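Local coordinates for protein probable acetyltransferase (PDB 3EXN) that probably transfers an acetyl group from acetyl-coenzyme A, which it binds, to an acceptor as a member of the GCN5-related N-acetyltransferase family, at residues 20-25 and 51-56; 33-38 and 129-134; 67-72 and 101-106; 92-97 and 135-140. All coordinates share one frame; numbering follows the deposited sequence.

Contact 1: residues 20-25 and 51-56; sequences KDAPLL and RDLQTL
Segments 20-25 and 51-56 come closest at Ala22 and Leu53, whose CA atoms lie 7.4 Å apart. Leu53 carries the contact. Its side chain sets out toward the other helix, and its two methyls take different partners. CD1 comes down on the first turn of helix 22-30, 3.8 Å from Ala22 CA. The Ala22 methyl sits beside it, with CB 4.0 Å from Leu53 CD1. The small side chain of Ala22 thus allows Leu53 to reach the backbone itself. The second methyl meets Leu25, and here Leu53 CD2 lies 4.1 Å from Leu25 CD2. These two leucines approach at a slant. In Leu25, CG stands opposite the backbone N (chi1 -180°), which helps bring CD2 to Leu53. No hydrogen bond joins the two segments, so the contact is purely apolar. Leu53 also rests on Val17, and Ala22 on Leu46 and Val50. Leu25 reaches Tyr76 on strand 72-81. The carboxylate of Asp21 turns to the backbone N of Thr18 instead. This is plain helix-helix packing, away from the bound cofactor, between the two longer helices that precede strand 62-69 in this GNAT fold.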
# COMPACT_ATOMS: atom_id res chain seq x y z
N LYS A 20 -11.69 -9.25 -10.64
CA LYS A 20 -11.96 -10.63 -10.18
C LYS A 20 -11.25 -11.00 -8.86
O LYS A 20 -11.68 -11.92 -8.16
CB LYS A 20 -11.63 -11.65 -11.25
CG LYS A 20 -10.16 -11.85 -11.48
CD LYS A 20 -9.91 -12.93 -12.52
CE LYS A 20 -8.41 -13.11 -12.71
NZ LYS A 20 -7.81 -11.98 -13.50
N ASP A 21 -10.22 -10.25 -8.48
CA ASP A 21 -9.55 -10.44 -7.18
C ASP A 21 -10.33 -9.91 -5.95
O ASP A 21 -9.86 -10.09 -4.81
CB ASP A 21 -8.12 -9.84 -7.22
CG ASP A 21 -7.21 -10.50 -8.24
OD1 ASP A 21 -7.29 -11.73 -8.43
OD2 ASP A 21 -6.38 -9.78 -8.84
N ALA A 22 -11.51 -9.27 -6.18
CA ALA A 22 -12.27 -8.58 -5.12
C ALA A 22 -12.48 -9.42 -3.86
O ALA A 22 -12.24 -8.96 -2.76
CB ALA A 22 -13.62 -8.03 -5.66
N PRO A 23 -12.88 -10.67 -4.02
CA PRO A 23 -13.05 -11.50 -2.82
C PRO A 23 -11.77 -11.73 -1.98
O PRO A 23 -11.85 -11.76 -0.75
CB PRO A 23 -13.58 -12.82 -3.41
CG PRO A 23 -14.22 -12.41 -4.71
CD PRO A 23 -13.34 -11.35 -5.24
N LEU A 24 -10.63 -11.86 -2.65
CA LEU A 24 -9.34 -12.05 -1.97
C LEU A 24 -8.90 -10.76 -1.29
O LEU A 24 -8.39 -10.78 -0.16
CB LEU A 24 -8.26 -12.48 -2.96
CG LEU A 24 -8.42 -13.79 -3.72
CD1 LEU A 24 -7.14 -14.05 -4.54
CD2 LEU A 24 -8.67 -14.96 -2.77
N LEU A 25 -9.06 -9.63 -1.96
CA LEU A 25 -8.66 -8.37 -1.34
C LEU A 25 -9.59 -8.03 -0.18
O LEU A 25 -9.15 -7.55 0.90
CB LEU A 25 -8.66 -7.24 -2.37
CG LEU A 25 -8.25 -5.87 -1.81
CD1 LEU A 25 -6.85 -5.95 -1.14
CD2 LEU A 25 -8.23 -4.81 -2.92
N ARG A 51 -16.10 -1.75 -6.49
CA ARG A 51 -16.13 -0.40 -7.05
C ARG A 51 -14.71 0.21 -7.12
O ARG A 51 -14.31 0.78 -8.13
CB ARG A 51 -17.09 0.45 -6.23
CG ARG A 51 -17.25 1.85 -6.66
CD ARG A 51 -18.33 2.50 -5.82
NE ARG A 51 -19.58 1.74 -5.88
CZ ARG A 51 -20.20 1.12 -4.86
NH1 ARG A 51 -19.71 1.16 -3.61
NH2 ARG A 51 -21.34 0.47 -5.09
N ASP A 52 -13.95 0.07 -6.05
CA ASP A 52 -12.61 0.62 -5.99
C ASP A 52 -11.67 -0.03 -7.02
O ASP A 52 -10.86 0.63 -7.62
CB ASP A 52 -12.09 0.51 -4.56
CG ASP A 52 -12.74 1.54 -3.61
OD1 ASP A 52 -13.38 2.52 -4.10
OD2 ASP A 52 -12.60 1.40 -2.39
N LEU A 53 -11.77 -1.35 -7.21
CA LEU A 53 -10.99 -2.03 -8.24
C LEU A 53 -11.38 -1.63 -9.67
O LEU A 53 -10.52 -1.52 -10.53
CB LEU A 53 -11.03 -3.54 -8.04
CG LEU A 53 -10.33 -4.06 -6.79
CD1 LEU A 53 -10.59 -5.53 -6.62
CD2 LEU A 53 -8.78 -3.73 -6.79
N GLN A 54 -12.65 -1.34 -9.90
CA GLN A 54 -13.11 -0.89 -11.24
C GLN A 54 -12.52 0.47 -11.59
O GLN A 54 -12.11 0.73 -12.74
CB GLN A 54 -14.63 -0.86 -11.28
CG GLN A 54 -15.24 -2.23 -11.19
CD GLN A 54 -16.76 -2.23 -11.04
OE1 GLN A 54 -17.38 -1.27 -10.54
NE2 GLN A 54 -17.37 -3.31 -11.46
N THR A 55 -12.47 1.32 -10.58
CA THR A 55 -11.89 2.64 -10.69
C THR A 55 -10.40 2.55 -11.03
O THR A 55 -9.94 3.27 -11.90
CB THR A 55 -12.12 3.51 -9.41
OG1 THR A 55 -13.54 3.70 -9.20
CG2 THR A 55 -11.48 4.83 -9.60
N LEU A 56 -9.64 1.70 -10.34
CA LEU A 56 -8.19 1.64 -10.61
C LEU A 56 -7.88 0.94 -11.92
O LEU A 56 -6.88 1.27 -12.58
CB LEU A 56 -7.39 1.07 -9.43
CG LEU A 56 -7.28 -0.42 -9.13
CD1 LEU A 56 -6.23 -1.12 -10.05
CD2 LEU A 56 -6.91 -0.65 -7.65

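Contact 2: residues 33-38 and 129-134; sequences PSYFAL and GHNPKA. With ACO (acetyl coenzyme *a), chain C.
Asn131 is pressed by a methyl of Leu38 and splits its amide between two tasks: OD1 caps a helix and ND2 holds acetyl-CoA. Both segments border the acetyl-CoA cleft of the GNAT fold. Leu38 CD2 lies 3.5 Å from Asn131 CG, and the two side chains cross at about a right angle. No direct hydrogen bond links the segments. Asn131 is the N-cap of helix 132-140. Its OD1 accepts from Ala134 N at 3.3 Å, with the donor well above the carbonyl plane, 65° out of it. On the other branch ND2 donates to the cofactor amide oxygen O5P at 3.0 Å. The Asn131 CG lies anti to the backbone N (chi1 -165°), which carries the amide toward Leu38 and the cofactor. With an alanine here, O5P would probably lose this donor and Ala134 N its side-chain cap. Tyr35 lies across the pantetheine arm: its CD1 is 3.4 Å from C6P of acetyl-CoA. The edge of the same ring faces Asn131 ND2. Lys133 runs extended past the cofactor, and its NZ bonds to Gln101. A water bridges the two backbones, donating to Leu38 O at 2.8 Å and accepting from His130 N at 3.0 Å.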
# COMPACT_ATOMS: atom_id res chain seq x y z
N PRO A 33 -8.39 -5.81 10.86
CA PRO A 33 -9.36 -4.89 11.49
C PRO A 33 -8.75 -3.71 12.24
O PRO A 33 -9.37 -2.65 12.35
CB PRO A 33 -10.11 -5.79 12.47
CG PRO A 33 -9.17 -6.89 12.76
CD PRO A 33 -8.46 -7.15 11.47
N SER A 34 -7.54 -3.88 12.76
CA SER A 34 -6.95 -2.87 13.62
C SER A 34 -6.62 -1.63 12.79
O SER A 34 -6.76 -0.50 13.27
CB SER A 34 -5.72 -3.38 14.42
OG SER A 34 -6.01 -4.50 15.27
N TYR A 35 -6.25 -1.83 11.53
CA TYR A 35 -5.98 -0.69 10.67
C TYR A 35 -7.22 0.20 10.43
O TYR A 35 -7.14 1.41 10.55
CB TYR A 35 -5.41 -1.14 9.34
CG TYR A 35 -5.28 -0.01 8.38
CD1 TYR A 35 -4.39 1.06 8.63
CD2 TYR A 35 -6.05 0.04 7.23
CE1 TYR A 35 -4.31 2.14 7.74
CE2 TYR A 35 -5.96 1.11 6.35
CZ TYR A 35 -5.09 2.14 6.60
OH TYR A 35 -5.05 3.17 5.69
N PHE A 36 -8.34 -0.41 10.10
CA PHE A 36 -9.58 0.33 9.86
C PHE A 36 -10.11 1.04 11.10
O PHE A 36 -10.54 2.19 11.01
CB PHE A 36 -10.63 -0.58 9.19
CG PHE A 36 -10.21 -0.99 7.82
CD1 PHE A 36 -10.44 -0.17 6.74
CD2 PHE A 36 -9.51 -2.17 7.63
CE1 PHE A 36 -9.99 -0.52 5.48
CE2 PHE A 36 -9.08 -2.51 6.39
CZ PHE A 36 -9.30 -1.69 5.31
N ALA A 37 -9.99 0.41 12.26
CA ALA A 37 -10.36 1.04 13.52
C ALA A 37 -9.51 2.28 13.80
O ALA A 37 -10.05 3.35 14.16
CB ALA A 37 -10.29 0.03 14.68
N LEU A 38 -8.20 2.16 13.59
CA LEU A 38 -7.26 3.26 13.79
C LEU A 38 -7.58 4.53 12.94
O LEU A 38 -7.44 5.65 13.44
CB LEU A 38 -5.83 2.77 13.54
CG LEU A 38 -4.74 3.77 13.93
CD1 LEU A 38 -3.75 3.12 14.89
CD2 LEU A 38 -4.08 4.29 12.67
N GLY A 129 -4.45 9.83 9.01
CA GLY A 129 -4.80 9.86 10.43
C GLY A 129 -3.64 9.84 11.41
O GLY A 129 -2.47 9.99 11.04
N HIS A 130 -4.00 9.68 12.68
CA HIS A 130 -3.05 9.54 13.77
C HIS A 130 -2.44 8.14 13.79
O HIS A 130 -2.80 7.27 14.61
CB HIS A 130 -3.76 9.78 15.11
CG HIS A 130 -2.84 9.71 16.29
ND1 HIS A 130 -1.96 10.72 16.60
CD2 HIS A 130 -2.66 8.74 17.22
CE1 HIS A 130 -1.27 10.38 17.69
NE2 HIS A 130 -1.68 9.19 18.08
N ASN A 131 -1.48 7.93 12.91
CA ASN A 131 -0.84 6.63 12.75
C ASN A 131 0.68 6.73 12.93
O ASN A 131 1.43 6.58 11.96
CB ASN A 131 -1.19 6.06 11.38
CG ASN A 131 -0.88 4.60 11.27
OD1 ASN A 131 -0.24 4.03 12.16
ND2 ASN A 131 -1.33 3.97 10.19
N PRO A 132 1.16 6.98 14.17
CA PRO A 132 2.63 7.15 14.37
C PRO A 132 3.49 5.90 14.09
O PRO A 132 4.67 6.03 13.67
CB PRO A 132 2.73 7.55 15.85
CG PRO A 132 1.49 6.85 16.50
CD PRO A 132 0.42 7.10 15.44
N LYS A 133 2.91 4.71 14.30
CA LYS A 133 3.56 3.45 13.89
C LYS A 133 3.92 3.36 12.41
O LYS A 133 5.01 2.84 12.04
CB LYS A 133 2.65 2.27 14.22
CG LYS A 133 2.79 1.03 13.27
CD LYS A 133 1.69 0.00 13.59
CE LYS A 133 1.63 -1.18 12.62
NZ LYS A 133 1.05 -2.41 13.26
N ALA A 134 3.00 3.80 11.55
CA ALA A 134 3.26 3.85 10.10
C ALA A 134 4.30 4.92 9.80
O ALA A 134 5.19 4.73 8.98
CB ALA A 134 1.94 4.12 9.29
O5B ACO C . 9.42 -3.57 9.45
P1A ACO C . 8.52 -4.77 8.74
O1A ACO C . 8.51 -5.97 9.69
O2A ACO C . 8.88 -4.81 7.27
O3A ACO C . 7.06 -4.05 8.84
P2A ACO C . 5.69 -4.77 8.44
O4A ACO C . 4.91 -4.91 9.75
O5A ACO C . 5.91 -6.04 7.66
O6A ACO C . 5.07 -3.56 7.50
CBP ACO C . 3.35 -1.80 7.80
CCP ACO C . 4.82 -2.22 7.98
CDP ACO C . 3.10 -1.78 6.31
CEP ACO C . 3.09 -0.40 8.35
CAP ACO C . 2.42 -2.84 8.50
OAP ACO C . 2.66 -2.86 9.93
C9P ACO C . 0.94 -2.54 8.32
O9P ACO C . 0.30 -3.02 7.40
N8P ACO C . 0.38 -1.76 9.24
C7P ACO C . -1.07 -1.45 9.26
C6P ACO C . -1.56 -0.69 8.02
C5P ACO C . -0.80 0.61 7.84
O5P ACO C . -0.55 1.37 8.80
N4P ACO C . -0.41 0.87 6.58
C3P ACO C . 0.30 2.08 6.25
C2P ACO C . -0.64 3.19 5.85
S1P ACO C . 0.22 4.70 5.37
C ACO C . 0.62 4.20 3.81
O ACO C . 0.30 3.09 3.44
CH3 ACO C . 1.38 5.12 2.87
O HOH W 1 -6.65 8.29 13.26

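Contact 3: residues 67-72 and 101-106; sequences LFLGQE and QGRGLG. With ACO (acetyl coenzyme *a), chain C.
Leu69 turns one methyl, CD1, toward two different side chains of segment 101-106, one in the loop and one at the start of helix 105-115. Toward Leu105 the approach is tip to tip, with Leu69 CD1 4.1 Å from Leu105 CD1. Toward Arg103 it is slanted. The arginine chain bends at chi3 (-37°), and this helps bring its guanidinium to the leucine. Leu69 CD1 meets the edge of that flat group near its plane, 3.3 Å from Arg103 NH1. The methyl therefore touches a polar rim and an apolar tip together. Arg103 stays at the surface, where it also touches His8. Leu105 is buried and packs against Ile96. No hydrogen bond crosses between the segments. The backbone of segment 101-106 serves the cofactor. Its sequence fits the Gln/Arg-x-x-Gly-x-Gly/Ala signature of GNAT enzymes, which wraps the pyrophosphate. Gly102 N donates to O4A of acetyl-CoA in a nearly straight bond (167°). Gly104 N reaches O1A at 2.8 Å, and Gly106 N reaches O5A at 2.8 Å. Arg107 N donates to the cofactor too. At Gly106 a side chain would run into O6A. Gly104 is the N-cap of helix 105-115, so the phosphates lie at that helix's N-terminal end, where its dipole probably favours their charge. Leu69 ends strand 62-69 and is the first residue of the type II' turn that leads into strand 72-81. The contact thus joins this hairpin, at its turn, to the start of helix 105-115, which follows strand 89-96.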
# COMPACT_ATOMS: atom_id res chain seq x y z
N LEU A 67 -0.31 -8.97 -2.47
CA LEU A 67 0.99 -9.49 -1.98
C LEU A 67 0.82 -10.92 -1.55
O LEU A 67 -0.06 -11.23 -0.74
CB LEU A 67 1.55 -8.59 -0.86
CG LEU A 67 1.62 -7.10 -1.15
CD1 LEU A 67 2.18 -6.33 0.05
CD2 LEU A 67 2.45 -6.79 -2.39
N PHE A 68 1.59 -11.82 -2.18
CA PHE A 68 1.39 -13.25 -2.01
C PHE A 68 2.60 -13.90 -1.39
O PHE A 68 3.72 -13.64 -1.79
CB PHE A 68 1.06 -13.96 -3.34
CG PHE A 68 -0.41 -13.87 -3.75
CD1 PHE A 68 -1.37 -14.75 -3.24
CD2 PHE A 68 -0.81 -12.92 -4.69
CE1 PHE A 68 -2.72 -14.67 -3.64
CE2 PHE A 68 -2.18 -12.85 -5.14
CZ PHE A 68 -3.13 -13.69 -4.59
N LEU A 69 2.35 -14.80 -0.47
CA LEU A 69 3.38 -15.81 -0.09
C LEU A 69 2.85 -17.14 -0.59
O LEU A 69 1.94 -17.74 0.01
CB LEU A 69 3.63 -15.82 1.41
CG LEU A 69 4.45 -14.68 2.02
CD1 LEU A 69 4.50 -14.79 3.53
CD2 LEU A 69 5.87 -14.57 1.43
N GLY A 70 3.40 -17.61 -1.70
CA GLY A 70 2.85 -18.79 -2.40
C GLY A 70 1.44 -18.45 -2.85
O GLY A 70 1.26 -17.47 -3.56
N GLN A 71 0.46 -19.24 -2.40
CA GLN A 71 -0.97 -19.02 -2.72
C GLN A 71 -1.74 -18.15 -1.74
O GLN A 71 -2.94 -17.90 -1.92
CB GLN A 71 -1.71 -20.37 -2.79
CG GLN A 71 -1.27 -21.21 -3.94
CD GLN A 71 -1.49 -20.50 -5.25
OE1 GLN A 71 -0.57 -19.88 -5.79
NE2 GLN A 71 -2.73 -20.57 -5.77
N GLU A 72 -1.07 -17.70 -0.68
CA GLU A 72 -1.76 -16.99 0.37
C GLU A 72 -1.63 -15.50 0.20
O GLU A 72 -0.51 -14.99 0.15
CB GLU A 72 -1.20 -17.42 1.73
CG GLU A 72 -2.08 -16.98 2.92
CD GLU A 72 -3.45 -17.69 3.00
OE1 GLU A 72 -3.64 -18.77 2.37
OE2 GLU A 72 -4.35 -17.17 3.70
N GLN A 101 2.31 -9.39 10.21
CA GLN A 101 3.08 -8.18 10.49
C GLN A 101 4.35 -8.47 11.31
O GLN A 101 4.45 -9.50 11.98
CB GLN A 101 2.19 -7.09 11.18
CG GLN A 101 1.19 -6.39 10.23
CD GLN A 101 0.19 -5.47 10.90
OE1 GLN A 101 0.25 -5.24 12.11
NE2 GLN A 101 -0.74 -4.93 10.11
N GLY A 102 5.31 -7.57 11.23
CA GLY A 102 6.54 -7.69 12.03
C GLY A 102 7.57 -8.76 11.61
O GLY A 102 8.39 -9.18 12.44
N ARG A 103 7.52 -9.21 10.35
CA ARG A 103 8.40 -10.26 9.84
C ARG A 103 9.19 -9.73 8.64
O ARG A 103 9.78 -10.49 7.90
CB ARG A 103 7.63 -11.50 9.38
CG ARG A 103 6.48 -11.93 10.29
CD ARG A 103 5.95 -13.32 9.93
NE ARG A 103 5.93 -13.56 8.48
CZ ARG A 103 5.78 -14.76 7.91
NH1 ARG A 103 5.79 -14.88 6.60
NH2 ARG A 103 5.62 -15.85 8.66
N GLY A 104 9.19 -8.42 8.45
CA GLY A 104 9.91 -7.81 7.34
C GLY A 104 9.21 -7.77 6.00
O GLY A 104 9.82 -7.33 5.01
N LEU A 105 7.95 -8.20 5.93
CA LEU A 105 7.26 -8.23 4.64
C LEU A 105 6.93 -6.83 4.06
O LEU A 105 6.97 -6.64 2.83
CB LEU A 105 6.01 -9.06 4.73
CG LEU A 105 6.19 -10.53 5.09
CD1 LEU A 105 4.85 -11.14 5.32
CD2 LEU A 105 6.95 -11.36 4.02
N GLY A 106 6.70 -5.85 4.94
CA GLY A 106 6.43 -4.46 4.52
C GLY A 106 7.66 -3.92 3.82
O GLY A 106 7.56 -3.35 2.71
O5B ACO C . 9.42 -3.57 9.45
P1A ACO C . 8.52 -4.77 8.74
O1A ACO C . 8.51 -5.97 9.69
O2A ACO C . 8.88 -4.81 7.27
O3A ACO C . 7.06 -4.05 8.84
P2A ACO C . 5.69 -4.77 8.44
O4A ACO C . 4.91 -4.91 9.75
O5A ACO C . 5.91 -6.04 7.66
O6A ACO C . 5.07 -3.56 7.50
CBP ACO C . 3.35 -1.80 7.80
CCP ACO C . 4.82 -2.22 7.98
CDP ACO C . 3.10 -1.78 6.31
CEP ACO C . 3.09 -0.40 8.35
CAP ACO C . 2.42 -2.84 8.50
OAP ACO C . 2.66 -2.86 9.93
C9P ACO C . 0.94 -2.54 8.32
O9P ACO C . 0.30 -3.02 7.40
N8P ACO C . 0.38 -1.76 9.24
C7P ACO C . -1.07 -1.45 9.26
C6P ACO C . -1.56 -0.69 8.02
C5P ACO C . -0.80 0.61 7.84
O5P ACO C . -0.55 1.37 8.80
N4P ACO C . -0.41 0.87 6.58
C3P ACO C . 0.30 2.08 6.25
C2P ACO C . -0.64 3.19 5.85
S1P ACO C . 0.22 4.70 5.37
C ACO C . 0.62 4.20 3.81
O ACO C . 0.30 3.09 3.44
CH3 ACO C . 1.38 5.12 2.87

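Contact 4: residues 92-97 and 135-140; sequences SLLLIR and KAFFQA. With ACO (acetyl coenzyme *a), chain C.
Leu94 and the rings of Phe137 and Phe138 form the apolar part of this contact. Leu94 CD2 lies 4.0 Å from Phe137 CE2, and the two side chains cross at about a right angle. Leu94 CB sits at the edge of the Phe138 ring, 4.5 Å from Phe138 CZ. The aromatic pair is itself packed, with Phe137 CD2 over the centre of one Phe138 face. Both rings also touch acetyl-CoA. Phe137 CG is anti to the backbone N (chi1 170°), which helps set one ring face against the cofactor carbon CCP, offset toward the rim. The nearest atom, Phe137 CD1, is 3.6 Å from CCP. Phe138 CZ comes equally close to the acetyl methyl, CH3. With a serine in place of Phe137, CCP would probably lose its covering face, and Leu94 CD2 and the Phe138 ring their aromatic neighbour.

No hydrogen bond joins the two segments; the strand backbone bonds to the cofactor instead. Leu94 N donates to the acetyl carbonyl O at 2.8 Å and would probably polarise the thioester. N4P of the pantetheine donates to Leu94 O at 2.7 Å. Ile96 N bonds to O9P at 172°, nearly straight. The pantetheine thus pairs with the strand edge as a further strand would, as in other GNAT enzymes. A classic beta bulge, where Ser92 and Leu93 face Asp78, lies just before. Strand 89-96 is central in the sheet, beside strand 72-81, and helix 132-140 stands across the cofactor from it.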
# COMPACT_ATOMS: atom_id res chain seq x y z
N SER A 92 -0.10 5.26 -1.81
CA SER A 92 -1.30 5.61 -1.02
C SER A 92 -1.70 4.58 0.02
O SER A 92 -2.37 4.92 0.98
CB SER A 92 -2.52 5.88 -1.95
OG SER A 92 -2.93 4.72 -2.65
N LEU A 93 -1.28 3.34 -0.17
CA LEU A 93 -1.56 2.28 0.81
C LEU A 93 -0.56 1.13 0.69
O LEU A 93 -0.36 0.54 -0.39
CB LEU A 93 -3.00 1.76 0.63
CG LEU A 93 -3.51 0.78 1.67
CD1 LEU A 93 -3.37 1.34 3.09
CD2 LEU A 93 -4.96 0.40 1.33
N LEU A 94 0.05 0.80 1.84
CA LEU A 94 0.79 -0.46 2.01
C LEU A 94 0.23 -1.15 3.28
O LEU A 94 0.25 -0.61 4.37
CB LEU A 94 2.29 -0.18 2.18
CG LEU A 94 3.19 -1.38 2.50
CD1 LEU A 94 3.11 -2.59 1.50
CD2 LEU A 94 4.66 -0.92 2.64
N LEU A 95 -0.35 -2.31 3.09
CA LEU A 95 -0.97 -3.03 4.16
C LEU A 95 -0.43 -4.49 4.20
O LEU A 95 -0.47 -5.18 3.20
CB LEU A 95 -2.50 -3.00 3.98
CG LEU A 95 -3.33 -3.84 4.98
CD1 LEU A 95 -2.97 -3.47 6.41
CD2 LEU A 95 -4.84 -3.58 4.74
N ILE A 96 0.07 -4.92 5.34
CA ILE A 96 0.38 -6.34 5.58
C ILE A 96 -0.69 -6.87 6.51
O ILE A 96 -1.03 -6.27 7.55
CB ILE A 96 1.80 -6.53 6.20
CG1 ILE A 96 2.90 -5.90 5.34
CG2 ILE A 96 2.08 -8.01 6.52
CD1 ILE A 96 3.00 -6.52 3.92
N ARG A 97 -1.27 -8.02 6.13
CA ARG A 97 -2.32 -8.67 6.89
C ARG A 97 -1.83 -8.86 8.32
O ARG A 97 -0.66 -9.23 8.56
CB ARG A 97 -2.62 -10.03 6.25
CG ARG A 97 -4.05 -10.44 6.23
CD ARG A 97 -4.21 -11.76 5.48
NE ARG A 97 -3.78 -12.92 6.28
CZ ARG A 97 -3.76 -14.17 5.83
NH1 ARG A 97 -4.11 -14.45 4.57
NH2 ARG A 97 -3.42 -15.16 6.65
N LYS A 135 4.19 6.07 10.47
CA LYS A 135 5.18 7.14 10.29
C LYS A 135 6.58 6.68 10.69
O LYS A 135 7.58 6.94 9.98
CB LYS A 135 4.75 8.38 11.09
CG LYS A 135 3.37 8.91 10.69
CD LYS A 135 3.01 10.15 11.55
CE LYS A 135 1.76 10.85 11.03
NZ LYS A 135 1.33 11.97 11.94
N ALA A 136 6.68 5.98 11.81
CA ALA A 136 7.98 5.41 12.24
C ALA A 136 8.54 4.40 11.19
O ALA A 136 9.75 4.41 10.88
CB ALA A 136 7.85 4.76 13.63
N PHE A 137 7.66 3.55 10.63
CA PHE A 137 8.08 2.60 9.60
C PHE A 137 8.68 3.28 8.38
O PHE A 137 9.78 2.91 7.91
CB PHE A 137 6.90 1.73 9.16
CG PHE A 137 7.19 0.89 7.94
CD1 PHE A 137 7.89 -0.30 8.04
CD2 PHE A 137 6.76 1.30 6.69
CE1 PHE A 137 8.15 -1.07 6.90
CE2 PHE A 137 7.02 0.55 5.56
CZ PHE A 137 7.72 -0.65 5.67
N PHE A 138 7.94 4.24 7.82
CA PHE A 138 8.41 4.95 6.62
C PHE A 138 9.70 5.70 6.85
O PHE A 138 10.57 5.70 5.97
CB PHE A 138 7.30 5.83 5.98
CG PHE A 138 6.24 5.00 5.23
CD1 PHE A 138 6.53 4.41 4.00
CD2 PHE A 138 4.98 4.80 5.79
CE1 PHE A 138 5.56 3.61 3.35
CE2 PHE A 138 4.03 4.01 5.15
CZ PHE A 138 4.32 3.41 3.94
N GLN A 139 9.84 6.35 8.01
CA GLN A 139 11.10 7.06 8.32
C GLN A 139 12.30 6.09 8.35
O GLN A 139 13.41 6.38 7.83
CB GLN A 139 10.99 7.85 9.62
CG GLN A 139 9.97 9.03 9.61
CD GLN A 139 10.68 10.38 9.48
OE1 GLN A 139 11.73 10.49 8.80
NE2 GLN A 139 10.15 11.40 10.13
N ALA A 140 12.07 4.92 8.94
CA ALA A 140 13.11 3.89 9.06
C ALA A 140 13.57 3.41 7.71
O ALA A 140 14.73 3.07 7.54
CB ALA A 140 12.62 2.68 9.91
O5B ACO C . 9.42 -3.57 9.45
P1A ACO C . 8.52 -4.77 8.74
O1A ACO C . 8.51 -5.97 9.69
O2A ACO C . 8.88 -4.81 7.27
O3A ACO C . 7.06 -4.05 8.84
P2A ACO C . 5.69 -4.77 8.44
O4A ACO C . 4.91 -4.91 9.75
O5A ACO C . 5.91 -6.04 7.66
O6A ACO C . 5.07 -3.56 7.50
CBP ACO C . 3.35 -1.80 7.80
CCP ACO C . 4.82 -2.22 7.98
CDP ACO C . 3.10 -1.78 6.31
CEP ACO C . 3.09 -0.40 8.35
CAP ACO C . 2.42 -2.84 8.50
OAP ACO C . 2.66 -2.86 9.93
C9P ACO C . 0.94 -2.54 8.32
O9P ACO C . 0.30 -3.02 7.40
N8P ACO C . 0.38 -1.76 9.24
C7P ACO C . -1.07 -1.45 9.26
C6P ACO C . -1.56 -0.69 8.02
C5P ACO C . -0.80 0.61 7.84
O5P ACO C . -0.55 1.37 8.80
N4P ACO C . -0.41 0.87 6.58
C3P ACO C . 0.30 2.08 6.25
C2P ACO C . -0.64 3.19 5.85
S1P ACO C . 0.22 4.70 5.37
C ACO C . 0.62 4.20 3.81
O ACO C . 0.30 3.09 3.44
CH3 ACO C . 1.38 5.12 2.87

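In the fold
Contact 4 lies nearest the chain centre and is buried. Contacts 1 and 3 are buried too, though farther out, contact 3 with Arg103 at its exposed margin. Contact 1 is apolar packing between two helices with no ligand. Contact 2 is only partly buried. Contacts 2, 3 and 4 all touch acetyl-CoA, each differently: a side-chain amide in contact 2, loop N-H groups round the pyrophosphate in contact 3, and strand backbone plus aromatic rings in contact 4. Contacts 2 and 4 share helix 132-140. Contact 3 meets contact 4 through a salt bridge between Glu72 and Arg97. Contact 1 touches contact 3 by Leu24 packing on Phe68.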